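Local atomic coordinates of protein disulfide isomerase (Pseudomonas aeruginosa, PDB entry 4N30), a protein that probably catalyses thiol-disulfide exchange, as a DsbA-type oxidoreductase built on a thioredoxin fold, and may also act as an isomerase. Residues C66-L76 with T181-R189; H98-V109 with I128-L139. One frame throughout, in Å; residues are numbered along the deposited sequence. Where two conformers were deposited one is given.

Interactions 1 and 2 meet at the probable redox centre, a CxxC pair (Cys66 and Cys69) at the start of helix 67-81. Interaction 1 sets this helix against the cis-proline loop that leads into strand 185-190; interaction 2, nested in the chain between those two segments, ties the beginning of helix 99-131 to its end and to the glycine-rich loop that follows, in the inserted helical region. Their centres lie about 15 Å apart, yet their edges touch. His98 NE2 comes within 3.8 Å of Cys66 CA, and Pro67 CD lies 3.5 Å from Asn135 ND2. Farther along, Lys70 NZ lies 2.9 Å from Phe129 O, while the Phe129 ring packs beside Cys69.

Interaction 1 (C66-L76 with T181-R189); sequences CPFCKVYTPRL and TATPTLVIR
Cys69 and Pro184 mark the closest backbone approach, 5.6 Å between CA atoms, and from there helix and strand diverge until Leu76 and Leu186 stand 10.8 Å apart. The peptide bond between Thr183 and Pro184 is cis, and the loop it shapes lies against the first turns of the helix. The CxxC cysteines meet it in different ways. Cys66, at the N-cap, turns its sulfur away from its own nitrogen (chi1 167°), where SG accepts a nearly straight capping bond from Cys69 N (3.3 Å, 166°) while also lying 3.2 Å from Thr183 OG1. Cys69 SG rests instead on the carbon side of that threonine, 3.5 Å from Thr183 CB, and borders the proline ring. The ring of Pro184 packs on two helix side chains: Phe68 CB touches its CD at 3.6 Å, and Tyr72 brings CD2 to its CG. Beyond it, the Tyr72 ring offers its edge to Leu186 CD2, and its OH, hydrogen-bonded to Ala203 O, lies 3.5 Å from Leu186 CD1. Leu76 closes the apolar row more loosely. Cys66 SG and Cys69 SG lie 3.6 Å apart, too far for a disulfide bond. Apparently reduced thiols beside a cis-proline, one accepting a bond at a helix start, are consistent with a thioredoxin-type active site.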
loop_
_atom_site.group_PDB
_atom_site.type_symbol
_atom_site.label_atom_id
_atom_site.label_comp_id
_atom_site.label_asym_id
_atom_site.label_seq_id
_atom_site.Cartn_x
_atom_site.Cartn_y
_atom_site.Cartn_z
ATOM N N CYS A 66 -4.384 3.721 -10.011
ATOM C CA CYS A 66 -3.377 4.725 -10.448
ATOM C C CYS A 66 -2.294 4.061 -11.251
ATOM O O CYS A 66 -1.668 3.055 -10.893
ATOM C CB CYS A 66 -2.791 5.336 -9.157
ATOM S SG CYS A 66 -1.277 6.293 -9.508
ATOM N N PRO A 67 -2.093 4.601 -12.479
ATOM C CA PRO A 67 -1.119 3.959 -13.392
ATOM C C PRO A 67 0.291 4.071 -12.878
ATOM O O PRO A 67 1.126 3.230 -13.286
ATOM C CB PRO A 67 -1.342 4.771 -14.720
ATOM C CG PRO A 67 -1.834 6.092 -14.266
ATOM C CD PRO A 67 -2.731 5.806 -13.051
ATOM N N PHE A 68 0.568 5.095 -12.117
ATOM C CA PHE A 68 1.912 5.195 -11.496
ATOM C C PHE A 68 2.128 4.119 -10.447
ATOM O O PHE A 68 3.162 3.454 -10.396
ATOM C CB PHE A 68 2.084 6.623 -10.910
ATOM C CG PHE A 68 1.979 7.739 -11.912
ATOM C CD1 PHE A 68 3.028 7.980 -12.844
ATOM C CD2 PHE A 68 0.868 8.601 -11.860
ATOM C CE1 PHE A 68 2.889 9.081 -13.756
ATOM C CE2 PHE A 68 0.779 9.713 -12.715
ATOM C CZ PHE A 68 1.765 9.948 -13.644
ATOM N N CYS A 69 1.113 3.966 -9.625
ATOM C CA CYS A 69 1.200 2.900 -8.613
ATOM C C CYS A 69 1.298 1.523 -9.258
ATOM O O CYS A 69 2.008 0.666 -8.698
ATOM C CB CYS A 69 -0.011 2.982 -7.709
ATOM S SG CYS A 69 -0.065 4.446 -6.662
ATOM N N LYS A 70 0.586 1.310 -10.376
ATOM C CA LYS A 70 0.700 0.046 -10.997
ATOM C C LYS A 70 2.132 -0.317 -11.468
ATOM O O LYS A 70 2.602 -1.415 -11.243
ATOM C CB LYS A 70 -0.314 -0.006 -12.199
ATOM C CG LYS A 70 -0.194 -1.319 -12.997
ATOM C CD LYS A 70 -1.263 -1.440 -14.065
ATOM C CE LYS A 70 -1.109 -2.742 -14.760
ATOM N NZ LYS A 70 -2.204 -3.162 -15.710
ATOM N N VAL A 71 2.828 0.628 -12.066
ATOM C CA VAL A 71 4.189 0.252 -12.501
ATOM C C VAL A 71 5.187 0.335 -11.331
ATOM O O VAL A 71 6.188 -0.337 -11.292
ATOM C CB VAL A 71 4.632 1.088 -13.717
ATOM C CG1 VAL A 71 4.618 2.565 -13.366
ATOM C CG2 VAL A 71 6.007 0.687 -14.235
ATOM N N TYR A 72 4.925 1.198 -10.364
ATOM C CA TYR A 72 5.932 1.417 -9.323
ATOM C C TYR A 72 5.881 0.377 -8.261
ATOM O O TYR A 72 6.974 -0.004 -7.724
ATOM C CB TYR A 72 5.652 2.818 -8.652
ATOM C CG TYR A 72 6.696 3.227 -7.693
ATOM C CD1 TYR A 72 8.044 3.458 -8.138
ATOM C CD2 TYR A 72 6.397 3.445 -6.382
ATOM C CE1 TYR A 72 9.021 3.839 -7.229
ATOM C CE2 TYR A 72 7.386 3.900 -5.489
ATOM C CZ TYR A 72 8.683 4.091 -5.954
ATOM O OH TYR A 72 9.616 4.492 -4.978
ATOM N N THR A 73 4.687 -0.142 -7.905
ATOM C CA THR A 73 4.641 -1.004 -6.732
ATOM C C THR A 73 5.535 -2.299 -6.891
ATOM O O THR A 73 6.270 -2.609 -5.979
ATOM C CB THR A 73 3.189 -1.340 -6.421
ATOM O OG1 THR A 73 2.454 -0.132 -6.098
ATOM C CG2 THR A 73 3.061 -2.217 -5.184
ATOM N N PRO A 74 5.474 -3.026 -8.013
ATOM C CA PRO A 74 6.331 -4.201 -8.138
ATOM C C PRO A 74 7.811 -3.848 -8.085
ATOM O O PRO A 74 8.662 -4.613 -7.557
ATOM C CB PRO A 74 5.928 -4.819 -9.463
ATOM C CG PRO A 74 4.944 -3.908 -10.126
ATOM C CD PRO A 74 4.541 -2.844 -9.165
ATOM N N ARG A 75 8.179 -2.677 -8.588
ATOM C CA ARG A 75 9.602 -2.267 -8.661
ATOM C C ARG A 75 10.031 -1.940 -7.221
ATOM O O ARG A 75 11.147 -2.335 -6.792
ATOM C CB ARG A 75 9.819 -1.051 -9.550
ATOM C CG ARG A 75 9.412 -1.294 -10.981
ATOM C CD ARG A 75 9.627 -0.066 -11.800
ATOM N NE ARG A 75 9.346 -0.364 -13.172
ATOM C CZ ARG A 75 9.489 0.527 -14.135
ATOM N NH1 ARG A 75 9.955 1.759 -13.858
ATOM N NH2 ARG A 75 9.180 0.174 -15.365
ATOM N N LEU A 76 9.169 -1.321 -6.439
ATOM C CA LEU A 76 9.495 -1.051 -5.085
ATOM C C LEU A 76 9.606 -2.317 -4.223
ATOM O O LEU A 76 10.519 -2.442 -3.376
ATOM C CB LEU A 76 8.423 -0.133 -4.508
ATOM C CG LEU A 76 8.630 0.365 -3.099
ATOM C CD1 LEU A 76 9.886 1.223 -3.020
ATOM C CD2 LEU A 76 7.433 1.294 -2.745
ATOM N N THR A 181 -1.598 14.466 -1.626
ATOM C CA THR A 181 -2.692 14.617 -2.579
ATOM C C THR A 181 -2.595 13.667 -3.746
ATOM O O THR A 181 -3.545 13.634 -4.543
ATOM C CB THR A 181 -2.745 16.069 -3.124
ATOM O OG1 THR A 181 -1.760 16.253 -4.108
ATOM C CG2 THR A 181 -2.636 17.160 -2.066
ATOM N N ALA A 182 -1.440 13.020 -3.997
ATOM C CA ALA A 182 -1.227 12.256 -5.241
ATOM C C ALA A 182 -0.571 10.940 -4.888
ATOM O O ALA A 182 -0.025 10.796 -3.811
ATOM C CB ALA A 182 -0.409 13.040 -6.281
ATOM N N THR A 183 -0.637 9.983 -5.823
ATOM C CA THR A 183 -0.079 8.653 -5.606
ATOM C C THR A 183 0.853 8.241 -6.676
ATOM O O THR A 183 0.710 8.674 -7.862
ATOM C CB THR A 183 -1.177 7.565 -5.507
ATOM O OG1 THR A 183 -2.011 7.649 -6.660
ATOM C CG2 THR A 183 -2.090 7.794 -4.265
ATOM N N PRO A 184 1.904 7.526 -6.396
ATOM C CA PRO A 184 2.319 7.120 -5.029
ATOM C C PRO A 184 3.004 8.248 -4.308
ATOM O O PRO A 184 3.711 9.126 -4.928
ATOM C CB PRO A 184 3.347 5.991 -5.317
ATOM C CG PRO A 184 3.975 6.417 -6.659
ATOM C CD PRO A 184 2.828 6.977 -7.436
ATOM N N THR A 185 2.810 8.329 -3.024
ATOM C CA THR A 185 3.634 9.235 -2.165
ATOM C C THR A 185 4.178 8.338 -1.071
ATOM O O THR A 185 3.473 7.445 -0.555
ATOM C CB THR A 185 2.795 10.325 -1.541
ATOM O OG1 THR A 185 2.404 11.228 -2.580
ATOM C CG2 THR A 185 3.604 11.158 -0.504
ATOM N N LEU A 186 5.458 8.486 -0.777
ATOM C CA LEU A 186 6.132 7.699 0.287
ATOM C C LEU A 186 6.313 8.487 1.547
ATOM O O LEU A 186 6.697 9.638 1.438
ATOM C CB LEU A 186 7.477 7.185 -0.220
ATOM C CG LEU A 186 7.451 6.534 -1.584
ATOM C CD1 LEU A 186 8.884 5.987 -1.892
ATOM C CD2 LEU A 186 6.418 5.392 -1.658
ATOM N N VAL A 187 6.095 7.836 2.658
ATOM C CA VAL A 187 6.557 8.381 3.958
ATOM C C VAL A 187 7.533 7.312 4.456
ATOM O O VAL A 187 7.071 6.221 4.805
ATOM C CB VAL A 187 5.410 8.662 4.934
ATOM C CG1 VAL A 187 6.035 9.082 6.304
ATOM C CG2 VAL A 187 4.500 9.760 4.427
ATOM N N ILE A 188 8.824 7.667 4.541
ATOM C CA ILE A 188 9.822 6.679 4.980
ATOM C C ILE A 188 10.117 7.004 6.433
ATOM O O ILE A 188 10.511 8.106 6.739
ATOM C CB ILE A 188 11.090 6.755 4.148
ATOM C CG1 ILE A 188 10.778 6.614 2.645
ATOM C CG2 ILE A 188 12.098 5.703 4.681
ATOM C CD1 ILE A 188 11.995 6.629 1.723
ATOM N N ARG A 189 9.870 6.043 7.331
ATOM C CA ARG A 189 10.047 6.218 8.767
ATOM C C ARG A 189 11.285 5.419 9.176
ATOM O O ARG A 189 11.458 4.236 8.840
ATOM C CB ARG A 189 8.814 5.738 9.457
ATOM C CG ARG A 189 8.961 5.883 11.000
ATOM C CD ARG A 189 7.664 5.765 11.731
ATOM N NE ARG A 189 6.669 6.644 11.100
ATOM C CZ ARG A 189 6.571 7.971 11.183
ATOM N NH1 ARG A 189 7.403 8.694 11.934
ATOM N NH2 ARG A 189 5.575 8.591 10.507
#

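Interaction 2 (H98-V109 with I128-L139); sequences HGEAARHQARLV and IFAQSAGNGGGL
Gln105 and Ile128 touch although both belong to the single helix 99-131, 23 residues apart, so the path of this long helix has to double back to bring their CA atoms to 7.2 Å. Such an elaborated helical region inserted into a thioredoxin fold is characteristic of the DsbA family. Ile128 serves two neighbours with its two branches. With CG1 set beside its backbone nitrogen (chi1 -68°), the other branch, CG2, lies against the Gln105 side chain, 3.7 Å from CD. The longer branch ends at CD1, pressed tightly on Val109 CG1 at 3.5 Å. Leu108 and Leu139 reach toward each other tip to tip, their CD1 atoms 3.6 Å apart, and Leu139 also passes across the aliphatic part of Gln105, whose amide end comes close to Gly138. Nearer the helix start the contact changes character, because the type I' turn from Gly134 to Gly137 and the glycine after it offer mostly backbone. Ala101 CB sits 3.5 Å from Gly138 CA, a closeness that the missing side chain permits. Gly136 CA points a C-H at His98 O (3.6 Å, 152°), while the imidazole of His98 lies obliquely beside the Asn135 peptide. A water joins the two segments here: it donates to Gly136 O at 2.8 Å and to His98 O, and accepts from Ala101 N at 3.1 Å. Glu65 steadies the turn from outside, accepting from Gly136 N, Gly138 N and Ser132 OG; the same hydroxyl accepts from Gly134 N in an ST turn. The contact therefore divides its chemistry, with hydrocarbon closing the fold-back of the long helix and a water meeting backbone polar groups where the glycine-rich turn adjoins the probable redox site.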
loop_
_atom_site.group_PDB
_atom_site.type_symbol
_atom_site.label_atom_id
_atom_site.label_comp_id
_atom_site.label_asym_id
_atom_site.label_seq_id
_atom_site.Cartn_x
_atom_site.Cartn_y
_atom_site.Cartn_z
ATOM N N HIS A 98 -10.542 8.659 -9.328
ATOM C CA HIS A 98 -10.723 7.276 -9.667
ATOM C C HIS A 98 -11.987 6.625 -9.137
ATOM O O HIS A 98 -12.229 5.424 -9.379
ATOM C CB HIS A 98 -9.450 6.469 -9.325
ATOM C CG HIS A 98 -8.248 6.910 -10.041
ATOM N ND1 HIS A 98 -8.130 7.272 -11.371
ATOM C CD2 HIS A 98 -6.998 6.982 -9.506
ATOM C CE1 HIS A 98 -6.818 7.576 -11.624
ATOM N NE2 HIS A 98 -6.146 7.397 -10.483
ATOM N N GLY A 99 -12.756 7.398 -8.383
ATOM C CA GLY A 99 -14.151 7.065 -8.037
ATOM C C GLY A 99 -14.328 5.746 -7.280
ATOM O O GLY A 99 -13.452 5.300 -6.504
ATOM N N GLU A 100 -15.454 5.145 -7.545
ATOM C CA GLU A 100 -15.860 3.971 -6.833
ATOM C C GLU A 100 -14.883 2.824 -7.008
ATOM O O GLU A 100 -14.672 2.048 -6.061
ATOM C CB GLU A 100 -17.315 3.589 -7.266
ATOM C CG GLU A 100 -17.900 2.365 -6.515
ATOM C CD GLU A 100 -17.935 2.542 -4.978
ATOM O OE1 GLU A 100 -17.806 3.626 -4.417
ATOM O OE2 GLU A 100 -17.980 1.517 -4.228
ATOM N N ALA A 101 -14.348 2.611 -8.165
ATOM C CA ALA A 101 -13.479 1.489 -8.432
ATOM C C ALA A 101 -12.323 1.453 -7.472
ATOM O O ALA A 101 -11.998 0.402 -6.930
ATOM C CB ALA A 101 -12.930 1.545 -9.832
ATOM N N ALA A 102 -11.668 2.599 -7.224
ATOM C CA ALA A 102 -10.489 2.586 -6.358
ATOM C C ALA A 102 -10.872 2.264 -4.916
ATOM O O ALA A 102 -10.142 1.613 -4.169
ATOM C CB ALA A 102 -9.727 3.904 -6.501
ATOM N N ARG A 103 -12.038 2.800 -4.484
ATOM C CA ARG A 103 -12.508 2.494 -3.082
ATOM C C ARG A 103 -12.883 1.005 -2.936
ATOM O O ARG A 103 -12.508 0.376 -1.937
ATOM C CB ARG A 103 -13.713 3.387 -2.742
ATOM C CG ARG A 103 -13.374 4.858 -2.842
ATOM C CD ARG A 103 -14.464 5.766 -2.335
ATOM N NE ARG A 103 -15.718 5.644 -3.079
ATOM C CZ ARG A 103 -16.154 6.509 -4.005
ATOM N NH1 ARG A 103 -15.439 7.579 -4.420
ATOM N NH2 ARG A 103 -17.376 6.287 -4.511
ATOM N N HIS A 104 -13.649 0.488 -3.902
ATOM C CA HIS A 104 -14.065 -0.922 -3.809
ATOM C C HIS A 104 -12.811 -1.794 -3.851
ATOM O O HIS A 104 -12.769 -2.796 -3.109
ATOM C CB HIS A 104 -14.852 -1.163 -5.134
ATOM C CG HIS A 104 -15.242 -2.596 -5.345
ATOM N ND1 HIS A 104 -15.953 -3.319 -4.395
ATOM C CD2 HIS A 104 -14.945 -3.399 -6.388
ATOM C CE1 HIS A 104 -16.132 -4.559 -4.909
ATOM N NE2 HIS A 104 -15.509 -4.627 -6.115
ATOM N N GLN A 105 -11.793 -1.454 -4.662
ATOM C CA GLN A 105 -10.599 -2.278 -4.744
ATOM C C GLN A 105 -9.789 -2.203 -3.457
ATOM O O GLN A 105 -9.207 -3.257 -3.043
ATOM C CB GLN A 105 -9.811 -1.862 -5.973
ATOM C CG GLN A 105 -10.572 -2.343 -7.225
ATOM C CD GLN A 105 -10.169 -1.563 -8.485
ATOM O OE1 GLN A 105 -9.031 -0.978 -8.581
ATOM N NE2 GLN A 105 -11.027 -1.549 -9.439
ATOM N N ALA A 106 -9.750 -1.052 -2.758
ATOM C CA ALA A 106 -9.117 -0.979 -1.474
ATOM C C ALA A 106 -9.796 -1.971 -0.486
ATOM O O ALA A 106 -9.140 -2.635 0.307
ATOM C CB ALA A 106 -9.148 0.472 -0.965
ATOM N N ARG A 107 -11.112 -1.989 -0.534
ATOM C CA ARG A 107 -11.820 -2.911 0.361
ATOM C C ARG A 107 -11.552 -4.341 -0.005
ATOM O O ARG A 107 -11.412 -5.191 0.930
ATOM C CB ARG A 107 -13.307 -2.587 0.320
ATOM C CG ARG A 107 -13.752 -1.225 0.876
ATOM C CD ARG A 107 -15.236 -0.934 0.778
ATOM N NE ARG A 107 -15.505 0.462 0.814
ATOM C CZ ARG A 107 -15.908 1.209 -0.243
ATOM N NH1 ARG A 107 -16.333 0.657 -1.373
ATOM N NH2 ARG A 107 -16.120 2.488 0.015
ATOM N N LEU A 108 -11.466 -4.704 -1.246
ATOM C CA LEU A 108 -11.183 -6.064 -1.668
ATOM C C LEU A 108 -9.828 -6.499 -1.112
ATOM O O LEU A 108 -9.716 -7.628 -0.561
ATOM C CB LEU A 108 -11.137 -6.220 -3.181
ATOM C CG LEU A 108 -12.474 -6.176 -3.825
ATOM C CD1 LEU A 108 -12.274 -6.175 -5.338
ATOM C CD2 LEU A 108 -13.339 -7.341 -3.394
ATOM N N VAL A 109 -8.819 -5.617 -1.118
ATOM C CA VAL A 109 -7.499 -6.097 -0.711
ATOM C C VAL A 109 -7.474 -6.267 0.866
ATOM O O VAL A 109 -6.835 -7.198 1.405
ATOM C CB VAL A 109 -6.278 -5.299 -1.205
ATOM C CG1 VAL A 109 -6.221 -5.324 -2.713
ATOM C CG2 VAL A 109 -6.250 -3.883 -0.656
ATOM N N ILE A 128 -5.417 -7.198 -8.851
ATOM C CA ILE A 128 -6.237 -6.016 -9.161
ATOM C C ILE A 128 -5.493 -5.159 -10.143
ATOM O O ILE A 128 -6.080 -4.686 -11.169
ATOM C CB ILE A 128 -6.676 -5.248 -7.900
ATOM C CG1 ILE A 128 -7.641 -6.112 -7.139
ATOM C CG2 ILE A 128 -7.292 -3.891 -8.315
ATOM C CD1 ILE A 128 -7.909 -5.549 -5.735
ATOM N N PHE A 129 -4.190 -4.965 -9.957
ATOM C CA PHE A 129 -3.467 -4.152 -10.954
ATOM C C PHE A 129 -3.486 -4.853 -12.333
ATOM O O PHE A 129 -3.531 -4.152 -13.354
ATOM C CB PHE A 129 -1.972 -3.947 -10.512
ATOM C CG PHE A 129 -1.749 -2.792 -9.586
ATOM C CD1 PHE A 129 -2.306 -1.550 -9.831
ATOM C CD2 PHE A 129 -0.901 -2.933 -8.494
ATOM C CE1 PHE A 129 -2.084 -0.464 -8.976
ATOM C CE2 PHE A 129 -0.664 -1.848 -7.634
ATOM C CZ PHE A 129 -1.285 -0.622 -7.897
ATOM N N ALA A 130 -3.462 -6.161 -12.362
ATOM C CA ALA A 130 -3.509 -6.874 -13.681
ATOM C C ALA A 130 -4.883 -6.859 -14.250
ATOM O O ALA A 130 -4.991 -6.742 -15.478
ATOM C CB ALA A 130 -3.095 -8.343 -13.461
ATOM N N GLN A 131 -5.929 -6.953 -13.479
ATOM C CA GLN A 131 -7.272 -7.185 -13.989
ATOM C C GLN A 131 -8.089 -5.927 -14.202
ATOM O O GLN A 131 -9.013 -5.971 -14.997
ATOM C CB GLN A 131 -7.999 -8.172 -13.039
ATOM C CG GLN A 131 -7.368 -9.585 -13.090
ATOM C CD GLN A 131 -8.029 -10.497 -12.150
ATOM O OE1 GLN A 131 -9.225 -10.410 -11.889
ATOM N NE2 GLN A 131 -7.211 -11.400 -11.626
ATOM N N SER A 132 -7.863 -4.903 -13.393
ATOM C CA SER A 132 -8.619 -3.647 -13.584
ATOM C C SER A 132 -8.321 -2.966 -14.920
ATOM O O SER A 132 -7.150 -2.972 -15.357
ATOM C CB SER A 132 -8.338 -2.703 -12.406
ATOM O OG SER A 132 -9.104 -1.546 -12.675
ATOM N N ALA A 133 -9.335 -2.331 -15.477
ATOM C CA ALA A 133 -9.057 -1.443 -16.560
ATOM C C ALA A 133 -8.146 -0.304 -16.142
ATOM O O ALA A 133 -7.494 0.300 -16.977
ATOM C CB ALA A 133 -10.370 -0.863 -17.109
ATOM N N GLY A 134 -8.152 0.106 -14.883
ATOM C CA GLY A 134 -7.344 1.226 -14.391
ATOM C C GLY A 134 -8.088 2.523 -14.643
ATOM O O GLY A 134 -9.085 2.586 -15.366
ATOM N N ASN A 135 -7.579 3.567 -13.969
ATOM C CA ASN A 135 -7.989 4.935 -14.289
ATOM C C ASN A 135 -9.431 5.221 -14.009
ATOM O O ASN A 135 -10.034 6.118 -14.609
ATOM C CB ASN A 135 -7.611 5.360 -15.731
ATOM C CG ASN A 135 -6.182 4.992 -16.017
ATOM O OD1 ASN A 135 -5.908 4.075 -16.864
ATOM N ND2 ASN A 135 -5.283 5.616 -15.372
ATOM N N GLY A 136 -10.069 4.466 -13.119
ATOM C CA GLY A 136 -11.487 4.641 -12.796
ATOM C C GLY A 136 -12.333 3.598 -13.497
ATOM O O GLY A 136 -13.513 3.405 -13.078
ATOM N N GLY A 137 -11.818 2.901 -14.485
ATOM C CA GLY A 137 -12.622 1.856 -15.169
ATOM C C GLY A 137 -12.850 0.645 -14.307
ATOM O O GLY A 137 -13.921 -0.024 -14.434
ATOM N N GLY A 138 -11.945 0.305 -13.377
ATOM C CA GLY A 138 -12.216 -0.765 -12.407
ATOM C C GLY A 138 -12.173 -2.162 -13.012
ATOM O O GLY A 138 -11.887 -2.429 -14.213
ATOM N N LEU A 139 -12.475 -3.115 -12.133
ATOM C CA LEU A 139 -12.555 -4.544 -12.497
ATOM C C LEU A 139 -13.838 -4.738 -13.315
ATOM O O LEU A 139 -14.892 -4.147 -13.008
ATOM C CB LEU A 139 -12.635 -5.387 -11.234
ATOM C CG LEU A 139 -11.397 -5.303 -10.339
ATOM C CD1 LEU A 139 -11.686 -5.797 -8.920
ATOM C CD2 LEU A 139 -10.306 -6.141 -10.962
HETATM O O HOH W 1 -14.870 4.176 -10.781
#